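Local coordinates for protein 2-hydroxychromene-2-carboxylate isomerase (Pseudomonas putida, PDB 2IMF) that catalyses the reversible glutathione-dependent isomerization of 2-hydroxychromene-2-carboxylate to trans-O-hydroxybenzylidenepyruvate in the bacterial breakdown of naphthalene, at residues K164-P169 with D175-G180; P169-G174 with F185-A190; N18-K23 with W179-L184. All coordinates share one frame; numbering follows the deposited sequence.

Contact 1: K164-P169 with D175-G180. With GSH (glutathione), chain E.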
loop_
_atom_site.group_PDB
_atom_site.type_symbol
_atom_site.label_atom_id
_atom_site.label_comp_id
_atom_site.label_asym_id
_atom_site.label_seq_id
_atom_site.Cartn_x
_atom_site.Cartn_y
_atom_site.Cartn_z
ATOM N N LYS A 164 -0.840 6.414 17.511
ATOM C CA LYS A 164 -1.630 5.573 16.599
ATOM C C LYS A 164 -0.813 5.121 15.402
ATOM O O LYS A 164 -1.367 4.723 14.379
ATOM C CB LYS A 164 -2.943 6.248 16.199
ATOM C CG LYS A 164 -3.817 6.514 17.456
ATOM C CD LYS A 164 -5.314 6.645 17.201
ATOM C CE LYS A 164 -5.942 7.574 18.278
ATOM N NZ LYS A 164 -5.826 7.004 19.687
ATOM N N VAL A 165 0.506 5.173 15.528
ATOM C CA VAL A 165 1.394 4.616 14.477
ATOM C C VAL A 165 1.322 3.095 14.593
ATOM O O VAL A 165 1.517 2.507 15.667
ATOM C CB VAL A 165 2.811 5.055 14.723
ATOM C CG1 VAL A 165 3.733 4.308 13.761
ATOM C CG2 VAL A 165 2.910 6.556 14.563
ATOM N N PHE A 166 1.030 2.428 13.450
ATOM C CA PHE A 166 0.936 0.942 13.407
ATOM C C PHE A 166 1.997 0.308 12.474
ATOM O O PHE A 166 2.124 -0.918 12.446
ATOM C CB PHE A 166 -0.478 0.516 12.952
ATOM C CG PHE A 166 -0.816 1.040 11.570
ATOM C CD1 PHE A 166 -0.345 0.356 10.415
ATOM C CD2 PHE A 166 -1.554 2.245 11.412
ATOM C CE1 PHE A 166 -0.544 0.890 9.164
ATOM C CE2 PHE A 166 -1.752 2.748 10.140
ATOM C CZ PHE A 166 -1.281 2.047 9.002
ATOM N N GLY A 167 2.718 1.148 11.722
ATOM C CA GLY A 167 3.693 0.616 10.766
ATOM C C GLY A 167 4.691 1.671 10.395
ATOM O O GLY A 167 4.657 2.798 10.938
ATOM N N VAL A 168 5.565 1.304 9.470
ATOM C CA VAL A 168 6.570 2.247 8.987
ATOM C C VAL A 168 6.651 2.098 7.481
ATOM O O VAL A 168 6.370 1.039 6.918
ATOM C CB VAL A 168 7.955 2.043 9.626
ATOM C CG1 VAL A 168 7.876 2.332 11.096
ATOM C CG2 VAL A 168 8.458 0.558 9.423
ATOM N N PRO A 169 7.013 3.139 6.750
ATOM C CA PRO A 169 7.279 4.530 7.212
ATOM C C PRO A 169 5.961 5.231 7.496
ATOM O O PRO A 169 4.997 5.086 6.751
ATOM C CB PRO A 169 7.985 5.193 5.999
ATOM C CG PRO A 169 7.405 4.401 4.783
ATOM C CD PRO A 169 7.147 2.971 5.284
ATOM N N ASP A 175 -2.202 17.325 12.138
ATOM C CA ASP A 175 -2.984 16.182 12.621
ATOM C C ASP A 175 -3.119 15.029 11.576
ATOM O O ASP A 175 -3.907 14.117 11.815
ATOM C CB ASP A 175 -4.370 16.664 13.067
ATOM C CG ASP A 175 -4.273 17.562 14.312
ATOM O OD1 ASP A 175 -3.794 17.054 15.364
ATOM O OD2 ASP A 175 -4.738 18.701 14.206
ATOM N N GLU A 176 -2.472 15.203 10.439
ATOM C CA GLU A 176 -2.644 14.188 9.336
ATOM C C GLU A 176 -1.452 13.290 9.408
ATOM O O GLU A 176 -0.275 13.691 9.531
ATOM C CB GLU A 176 -2.641 14.833 7.975
ATOM C CG GLU A 176 -4.010 15.500 7.723
ATOM C CD GLU A 176 -4.079 16.137 6.377
ATOM O OE1 GLU A 176 -3.325 17.040 6.044
ATOM O OE2 GLU A 176 -4.955 15.695 5.592
ATOM N N MET A 177 -1.815 12.037 9.271
ATOM C CA MET A 177 -0.882 10.846 9.311
ATOM C C MET A 177 -1.007 10.128 7.995
ATOM O O MET A 177 -2.143 9.865 7.521
ATOM C CB MET A 177 -1.252 9.848 10.408
ATOM C CG MET A 177 -0.096 8.815 10.677
ATOM S SD MET A 177 -0.386 7.602 11.884
ATOM C CE MET A 177 -1.267 6.459 10.857
ATOM N N TRP A 178 0.134 9.841 7.345
ATOM C CA TRP A 178 0.194 8.949 6.160
ATOM C C TRP A 178 1.139 7.821 6.450
ATOM O O TRP A 178 2.215 8.031 6.988
ATOM C CB TRP A 178 0.636 9.724 4.928
ATOM C CG TRP A 178 -0.229 10.921 4.496
ATOM C CD1 TRP A 178 -1.332 10.875 3.758
ATOM C CD2 TRP A 178 -0.084 12.269 4.974
ATOM N NE1 TRP A 178 -1.887 12.174 3.632
ATOM C CE2 TRP A 178 -1.113 13.019 4.378
ATOM C CE3 TRP A 178 0.832 12.895 5.807
ATOM C CZ2 TRP A 178 -1.280 14.391 4.598
ATOM C CZ3 TRP A 178 0.674 14.302 6.010
ATOM C CH2 TRP A 178 -0.352 15.014 5.383
ATOM N N TRP A 179 0.750 6.659 5.943
ATOM C CA TRP A 179 1.602 5.489 6.072
ATOM C C TRP A 179 1.982 5.012 4.696
ATOM O O TRP A 179 1.101 4.798 3.850
ATOM C CB TRP A 179 0.861 4.388 6.772
ATOM C CG TRP A 179 1.535 3.035 6.724
ATOM C CD1 TRP A 179 2.730 2.674 7.236
ATOM C CD2 TRP A 179 0.943 1.847 6.175
ATOM N NE1 TRP A 179 2.941 1.313 7.022
ATOM C CE2 TRP A 179 1.838 0.784 6.412
ATOM C CE3 TRP A 179 -0.301 1.562 5.611
ATOM C CZ2 TRP A 179 1.550 -0.543 6.040
ATOM C CZ3 TRP A 179 -0.588 0.230 5.210
ATOM C CH2 TRP A 179 0.337 -0.792 5.435
ATOM N N GLY A 180 3.286 4.901 4.455
ATOM C CA GLY A 180 3.809 4.380 3.213
ATOM C C GLY A 180 4.623 5.378 2.404
ATOM O O GLY A 180 4.262 6.571 2.323
HETATM N N1 GSH E . 2.359 0.417 0.445
HETATM C CA1 GSH E . 3.465 0.692 1.306
HETATM C C1 GSH E . 4.491 1.632 0.783
HETATM O O11 GSH E . 5.316 2.126 1.555
HETATM O O12 GSH E . 4.483 1.611 -0.467
HETATM C CB1 GSH E . 3.780 -0.439 2.278
HETATM C CG1 GSH E . 4.505 -0.080 3.574
HETATM C CD1 GSH E . 4.738 -1.310 4.405
HETATM O OE1 GSH E . 4.309 -2.487 3.961
HETATM N N2 GSH E . 5.384 -1.223 5.544
HETATM C CA2 GSH E . 5.508 -2.316 6.499
HETATM C C2 GSH E . 4.593 -2.215 7.640
HETATM O O2 GSH E . 4.465 -1.019 8.254
HETATM C CB2 GSH E . 6.978 -2.320 7.028
HETATM S SG2 GSH E . 8.183 -2.858 5.755
HETATM N N3 GSH E . 3.892 -3.240 8.030
HETATM C CA3 GSH E . 2.834 -3.046 9.021
HETATM C C3 GSH E . 1.511 -3.408 8.386
HETATM O O31 GSH E . 0.485 -3.271 9.077
HETATM O O32 GSH E . 1.479 -3.893 7.206
#

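Contact 2: P169-G174 with F185-A190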
loop_
_atom_site.group_PDB
_atom_site.type_symbol
_atom_site.label_atom_id
_atom_site.label_comp_id
_atom_site.label_asym_id
_atom_site.label_seq_id
_atom_site.Cartn_x
_atom_site.Cartn_y
_atom_site.Cartn_z
ATOM N N PRO A 169 7.013 3.139 6.750
ATOM C CA PRO A 169 7.279 4.530 7.212
ATOM C C PRO A 169 5.961 5.231 7.496
ATOM O O PRO A 169 4.997 5.086 6.751
ATOM C CB PRO A 169 7.985 5.193 5.999
ATOM C CG PRO A 169 7.405 4.401 4.783
ATOM C CD PRO A 169 7.147 2.971 5.284
ATOM N N THR A 170 5.965 6.055 8.558
ATOM C CA THR A 170 4.763 6.830 8.925
ATOM C C THR A 170 5.224 8.287 9.012
ATOM O O THR A 170 6.296 8.574 9.553
ATOM C CB THR A 170 4.067 6.293 10.177
ATOM O OG1 THR A 170 3.565 4.996 9.847
ATOM C CG2 THR A 170 2.863 7.163 10.490
ATOM N N MET A 171 4.393 9.176 8.475
ATOM C CA MET A 171 4.727 10.622 8.398
ATOM C C MET A 171 3.560 11.384 8.981
ATOM O O MET A 171 2.399 11.056 8.646
ATOM C CB MET A 171 5.019 11.150 6.983
ATOM C CG MET A 171 6.316 10.635 6.427
ATOM S SD MET A 171 6.454 8.908 5.909
ATOM C CE MET A 171 5.034 8.669 4.828
ATOM N N PHE A 172 3.810 12.460 9.759
ATOM C CA PHE A 172 2.708 13.346 10.226
ATOM C C PHE A 172 3.074 14.733 9.775
ATOM O O PHE A 172 4.227 15.169 9.920
ATOM C CB PHE A 172 2.575 13.394 11.748
ATOM C CG PHE A 172 2.021 12.157 12.418
ATOM C CD1 PHE A 172 2.838 11.053 12.614
ATOM C CD2 PHE A 172 0.718 12.130 12.854
ATOM C CE1 PHE A 172 2.343 9.933 13.273
ATOM C CE2 PHE A 172 0.217 11.026 13.514
ATOM C CZ PHE A 172 1.019 9.953 13.730
ATOM N N LEU A 173 2.018 15.449 9.421
ATOM C CA LEU A 173 2.035 16.924 9.260
ATOM C C LEU A 173 0.804 17.396 10.000
ATOM O O LEU A 173 -0.346 17.077 9.634
ATOM C CB LEU A 173 1.999 17.302 7.822
ATOM C CG LEU A 173 1.967 18.812 7.621
ATOM C CD1 LEU A 173 3.243 19.441 8.165
ATOM C CD2 LEU A 173 1.930 18.963 6.139
ATOM N N GLY A 174 0.986 18.150 11.089
ATOM C CA GLY A 174 -0.180 18.627 11.785
ATOM C C GLY A 174 -0.888 17.427 12.352
ATOM O O GLY A 174 -0.256 16.572 12.998
ATOM N N PHE A 185 3.155 11.398 -1.790
ATOM C CA PHE A 185 2.604 12.411 -2.726
ATOM C C PHE A 185 1.517 13.180 -2.011
ATOM O O PHE A 185 1.318 14.413 -2.272
ATOM C CB PHE A 185 2.096 11.813 -4.031
ATOM C CG PHE A 185 0.757 11.124 -3.923
ATOM C CD1 PHE A 185 0.658 9.770 -3.580
ATOM C CD2 PHE A 185 -0.395 11.816 -4.239
ATOM C CE1 PHE A 185 -0.619 9.159 -3.508
ATOM C CE2 PHE A 185 -1.635 11.246 -4.176
ATOM C CZ PHE A 185 -1.776 9.888 -3.805
ATOM N N MET A 186 0.833 12.544 -1.049
ATOM C CA MET A 186 -0.214 13.301 -0.361
ATOM C C MET A 186 0.374 14.233 0.654
ATOM O O MET A 186 -0.162 15.369 0.881
ATOM C CB MET A 186 -1.162 12.342 0.362
ATOM C CG MET A 186 -1.981 11.471 -0.579
ATOM S SD MET A 186 -3.017 10.369 0.437
ATOM C CE MET A 186 -3.963 9.486 -0.774
ATOM N N LEU A 187 1.450 13.836 1.324
ATOM C CA LEU A 187 2.131 14.730 2.235
ATOM C C LEU A 187 2.663 15.918 1.418
ATOM O O LEU A 187 2.550 17.071 1.889
ATOM C CB LEU A 187 3.325 13.983 2.822
ATOM C CG LEU A 187 4.287 14.860 3.668
ATOM C CD1 LEU A 187 3.707 15.552 4.904
ATOM C CD2 LEU A 187 5.458 14.115 4.106
ATOM N N GLU A 188 3.164 15.696 0.221
ATOM C CA GLU A 188 3.759 16.750 -0.552
ATOM C C GLU A 188 2.616 17.688 -0.922
ATOM O O GLU A 188 2.769 18.929 -0.852
ATOM C CB GLU A 188 4.479 16.185 -1.731
ATOM C CG GLU A 188 5.838 15.578 -1.279
ATOM C CD GLU A 188 6.368 14.559 -2.262
ATOM O OE1 GLU A 188 5.829 14.379 -3.387
ATOM O OE2 GLU A 188 7.390 13.897 -1.921
ATOM N N SER A 189 1.458 17.184 -1.282
ATOM C CA SER A 189 0.362 18.084 -1.631
ATOM C C SER A 189 -0.086 18.911 -0.417
ATOM O O SER A 189 -0.386 20.167 -0.565
ATOM C CB SER A 189 -0.824 17.272 -2.146
ATOM O OG SER A 189 -0.565 16.807 -3.436
ATOM N N ALA A 190 -0.148 18.364 0.758
ATOM C CA ALA A 190 -0.518 19.100 1.948
ATOM C C ALA A 190 0.534 20.181 2.214
ATOM O O ALA A 190 0.170 21.282 2.666
ATOM C CB ALA A 190 -0.622 18.175 3.160
#

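Contact 3: N18-K23 with W179-L184. With GSH (glutathione), chain E; PO4 (phosphate ion), chain D.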
loop_
_atom_site.group_PDB
_atom_site.type_symbol
_atom_site.label_atom_id
_atom_site.label_comp_id
_atom_site.label_asym_id
_atom_site.label_seq_id
_atom_site.Cartn_x
_atom_site.Cartn_y
_atom_site.Cartn_z
ATOM N N ASN A 18 12.711 7.519 3.233
ATOM C CA ASN A 18 13.770 8.395 3.681
ATOM C C ASN A 18 14.472 9.045 2.529
ATOM O O ASN A 18 14.796 10.219 2.681
ATOM C CB ASN A 18 14.764 7.587 4.517
ATOM C CG ASN A 18 15.867 8.435 5.024
ATOM O OD1 ASN A 18 15.618 9.361 5.781
ATOM N ND2 ASN A 18 17.070 8.211 4.508
ATOM N N GLN A 19 14.696 8.331 1.439
ATOM C CA GLN A 19 15.378 8.963 0.273
ATOM C C GLN A 19 14.543 10.149 -0.212
ATOM O O GLN A 19 15.097 11.230 -0.493
ATOM C CB GLN A 19 15.479 7.906 -0.867
ATOM C CG GLN A 19 15.891 8.412 -2.318
ATOM C CD GLN A 19 17.303 8.934 -2.362
ATOM O OE1 GLN A 19 18.139 8.621 -1.516
ATOM N NE2 GLN A 19 17.582 9.727 -3.379
ATOM N N ARG A 20 13.219 9.968 -0.322
ATOM C CA ARG A 20 12.400 11.018 -0.925
ATOM C C ARG A 20 12.295 12.139 0.063
ATOM O O ARG A 20 12.421 13.317 -0.332
ATOM C CB ARG A 20 11.038 10.432 -1.249
ATOM C CG ARG A 20 9.951 11.436 -1.648
ATOM C CD ARG A 20 9.029 10.669 -2.495
ATOM N NE ARG A 20 7.875 11.432 -3.021
ATOM C CZ ARG A 20 6.983 10.903 -3.856
ATOM N NH1 ARG A 20 7.038 9.608 -4.246
ATOM N NH2 ARG A 20 5.947 11.647 -4.213
ATOM N N LEU A 21 12.107 11.885 1.360
ATOM C CA LEU A 21 12.080 12.944 2.360
ATOM C C LEU A 21 13.380 13.709 2.425
ATOM O O LEU A 21 13.345 14.934 2.612
ATOM C CB LEU A 21 11.723 12.422 3.742
ATOM C CG LEU A 21 10.281 11.924 3.800
ATOM C CD1 LEU A 21 10.163 10.969 5.038
ATOM C CD2 LEU A 21 9.336 13.163 3.985
ATOM N N SER A 22 14.503 13.032 2.308
ATOM C CA SER A 22 15.810 13.735 2.365
ATOM C C SER A 22 15.934 14.679 1.218
ATOM O O SER A 22 16.469 15.779 1.452
ATOM C CB SER A 22 16.927 12.740 2.368
ATOM O OG SER A 22 16.966 12.239 3.669
ATOM N N LYS A 23 15.459 14.284 0.031
ATOM C CA LYS A 23 15.488 15.209 -1.124
ATOM C C LYS A 23 14.612 16.400 -0.896
ATOM O O LYS A 23 14.958 17.505 -1.339
ATOM C CB LYS A 23 15.139 14.529 -2.435
ATOM C CG LYS A 23 16.223 13.574 -2.878
ATOM C CD LYS A 23 16.234 13.387 -4.362
ATOM C CE LYS A 23 17.461 12.595 -4.762
ATOM N NZ LYS A 23 18.653 12.870 -3.864
ATOM N N TRP A 179 0.750 6.659 5.943
ATOM C CA TRP A 179 1.602 5.489 6.072
ATOM C C TRP A 179 1.982 5.012 4.696
ATOM O O TRP A 179 1.101 4.798 3.850
ATOM C CB TRP A 179 0.861 4.388 6.772
ATOM C CG TRP A 179 1.535 3.035 6.724
ATOM C CD1 TRP A 179 2.730 2.674 7.236
ATOM C CD2 TRP A 179 0.943 1.847 6.175
ATOM N NE1 TRP A 179 2.941 1.313 7.022
ATOM C CE2 TRP A 179 1.838 0.784 6.412
ATOM C CE3 TRP A 179 -0.301 1.562 5.611
ATOM C CZ2 TRP A 179 1.550 -0.543 6.040
ATOM C CZ3 TRP A 179 -0.588 0.230 5.210
ATOM C CH2 TRP A 179 0.337 -0.792 5.435
ATOM N N GLY A 180 3.286 4.901 4.455
ATOM C CA GLY A 180 3.809 4.380 3.213
ATOM C C GLY A 180 4.623 5.378 2.404
ATOM O O GLY A 180 4.262 6.571 2.323
ATOM N N ASN A 181 5.682 4.878 1.749
ATOM C CA ASN A 181 6.372 5.698 0.754
ATOM C C ASN A 181 5.413 6.111 -0.321
ATOM O O ASN A 181 5.543 7.240 -0.845
ATOM C CB ASN A 181 7.574 4.894 0.185
ATOM C CG ASN A 181 8.079 5.513 -1.032
ATOM O OD1 ASN A 181 8.760 6.553 -0.908
ATOM N ND2 ASN A 181 7.808 4.932 -2.181
ATOM N N ASP A 182 4.439 5.270 -0.620
ATOM C CA ASP A 182 3.458 5.546 -1.676
ATOM C C ASP A 182 2.337 6.468 -1.214
ATOM O O ASP A 182 1.352 6.610 -1.943
ATOM C CB ASP A 182 2.875 4.248 -2.193
ATOM C CG ASP A 182 2.230 3.411 -1.111
ATOM O OD1 ASP A 182 2.157 3.876 0.055
ATOM O OD2 ASP A 182 1.750 2.295 -1.414
ATOM N N ARG A 183 2.497 7.131 -0.076
ATOM C CA ARG A 183 1.577 8.226 0.293
ATOM C C ARG A 183 2.339 9.546 0.446
ATOM O O ARG A 183 1.752 10.548 0.865
ATOM C CB ARG A 183 0.848 7.851 1.575
ATOM C CG ARG A 183 -0.143 6.723 1.355
ATOM C CD ARG A 183 -1.248 7.000 0.348
ATOM N NE ARG A 183 -2.237 5.891 0.275
ATOM C CZ ARG A 183 -1.991 4.769 -0.407
ATOM N NH1 ARG A 183 -0.918 4.684 -1.192
ATOM N NH2 ARG A 183 -2.918 3.831 -0.360
ATOM N N LEU A 184 3.627 9.549 0.136
ATOM C CA LEU A 184 4.385 10.792 0.237
ATOM C C LEU A 184 3.812 11.801 -0.725
ATOM O O LEU A 184 3.876 12.990 -0.422
ATOM C CB LEU A 184 5.902 10.530 0.059
ATOM C CG LEU A 184 6.563 9.958 1.315
ATOM C CD1 LEU A 184 7.978 9.564 0.944
ATOM C CD2 LEU A 184 6.608 10.965 2.416
HETATM N N1 GSH E . 2.359 0.417 0.445
HETATM C CA1 GSH E . 3.465 0.692 1.306
HETATM C C1 GSH E . 4.491 1.632 0.783
HETATM O O11 GSH E . 5.316 2.126 1.555
HETATM O O12 GSH E . 4.483 1.611 -0.467
HETATM C CB1 GSH E . 3.780 -0.439 2.278
HETATM C CG1 GSH E . 4.505 -0.080 3.574
HETATM C CD1 GSH E . 4.738 -1.310 4.405
HETATM O OE1 GSH E . 4.309 -2.487 3.961
HETATM N N2 GSH E . 5.384 -1.223 5.544
HETATM C CA2 GSH E . 5.508 -2.316 6.499
HETATM C C2 GSH E . 4.593 -2.215 7.640
HETATM O O2 GSH E . 4.465 -1.019 8.254
HETATM C CB2 GSH E . 6.978 -2.320 7.028
HETATM S SG2 GSH E . 8.183 -2.858 5.755
HETATM N N3 GSH E . 3.892 -3.240 8.030
HETATM C CA3 GSH E . 2.834 -3.046 9.021
HETATM C C3 GSH E . 1.511 -3.408 8.386
HETATM O O31 GSH E . 0.485 -3.271 9.077
HETATM O O32 GSH E . 1.479 -3.893 7.206
HETATM P P PO4 D . 4.235 9.246 -6.664
HETATM O O1 PO4 D . 3.756 8.851 -8.073
HETATM O O2 PO4 D . 4.222 10.770 -6.551
HETATM O O3 PO4 D . 3.514 8.463 -5.591
HETATM O O4 PO4 D . 5.639 8.755 -6.726
#

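Contact 1: K164-P169 with D175-G180
The backbones of Pro-169 and Gly-180 meet where the loop 164-169 leads into the sheet: Gly-180 N donates to Pro-169 O at 2.9 Å, a nearly straight bond (158°). Pro-169 follows a cis peptide bond, and its CG packs on the backbone of Gly-180, whose positive phi suits a residue without CB. Trp-179 has the largest share of the contact. Its CG stands anti to the backbone N (chi1 168°), which turns the indole toward the loop. There Phe-166 meets it in a T-shaped pair, planes at 66°, with Phe-166 CE1 pointing at the indole face 3.5 Å from Trp-179 CD2. The flexible thioether of Met-177 bends at its end to put CE 3.8 Å from Phe-166 CE2. At the rim of the indole, Trp-179 NE1 gives a hydrogen bond to glutathione O2 (3.0 Å) and a weak one to Val-168 O. Val-168 in turn grips the tripeptide by its backbone, N donating to glutathione O2 and O accepting from glutathione N2, each at 2.8 Å. Glutathione O2 thus takes two N-H groups, and Gly-167 lets it approach where a CB would collide with both O2 and the indole. Replacing Trp-179 with an alanine would probably cost O2 the indole N-H and leave the Phe-166 edge without the face it packs on. A cis-proline after a residue that pairs by its backbone with the cysteinyl part of glutathione is the hallmark of the thioredoxin-fold glutathione site.

Contact 2: P169-G174 with F185-A190
Leu-173 and Leu-187 both extend CG anti to the backbone N (chi1 178° and 172°), which sends each branched end across the gap between strand and helix. This is the layered packing of an alpha/beta thioredoxin fold, in which helix 184-198 covers one face of the sheet. The axes of strand 170-173 and helix 185-190 are 9.7 Å apart and run almost parallel, only 13° between their directions. Leu-187 sits at the centre of the contact, its two methyls dividing the work: CD2 approaches Met-171 CB at 4.2 Å, while CD1 lies against Leu-173. The leucine side chains cross at about a right angle, so one branch lies across the other. Branched aliphatic groups suit this buried, apolar contact, and one turn further on the small Ala-190 allows the leucine of the strand to come close to the helix. Met-171 bends at chi2 and chi3 and also touches Leu-184 in the first turn of the helix. Val-3 of the neighbouring strand 2-7 packs on both Met-171 and Leu-187, joining the centre of the sheet to this layer. The closest approaches are Leu-187 CD1 to Leu-173 CB, at 3.8 Å, and Leu-173 CD2 to Ala-190 CB, at 4.0 Å.

Contact 3: N18-K23 with W179-L184
Leu-184 lies between Arg-20 and Leu-21, one methyl for each. Its CD1 rests on the aliphatic part of Arg-20, 3.8 Å from Arg-20 CG, while its CD2 meets Leu-21 CD2 also at 3.8 Å, those two side chains crossing at about a right angle. Arg-20 suits this place because its chain, extended from CG to NE, offers methylenes to the leucine before reaching polar surroundings. Leu-184 CB sits over one face of the guanidinium, toward its rim, leaving the N-H groups to work at the edge. Here Arg-20 NH1 and NH2 donate to phosphate O4 and O2, each at 3.0 Å; the ion probably comes from the crystallisation liquor. Further partners hold the group: NE forms a salt bridge with Glu-188 and NH1 bonds to Tyr-74 OH. The same tyrosine hydroxyl is hydrogen-bonded to Asn-181 OD1, joining the segments.

Beyond this lies the gamma-glutamyl end of glutathione, held as in GST-type thioredoxin folds. Asn-181 N donates to glutathione O11 at 2.8 Å, and the glutathione amine N1 donates to Asp-182 OD2 at 2.7 Å, a carboxylate suited to a probably protonated amine. Arg-183 of the second subunit makes a salt bridge with that carboxylate. The turn 179-184, leading from strand 176-179 into helix 184-198, thus packs against helix 12-28, with Trp-70 of helix 57-74 touching Arg-20 and Met-171 of strand 170-173 lying against both leucines.

In the fold
Along the chain, segment 18-23 of helix 12-28 comes first, and the others follow about 140 residues later as loop, strand 170-173, strand 176-179, turn and helix 184-198. Contacts 1 and 2 are centred about 9 Å apart, as are contacts 2 and 3, while contacts 1 and 3 lie about 12 Å apart. Contacts 1 and 2 share Pro-169 and alternate along the chain, both reaching the same mixed sheet; contacts 1 and 3 share Trp-179 and Gly-180. The bound glutathione spans contacts 1 and 3, contact 2 packs the sheet against its helix beside them, and all three touch the second subunit, so the cofactor site, the hydrophobic core and the dimer interface are built together.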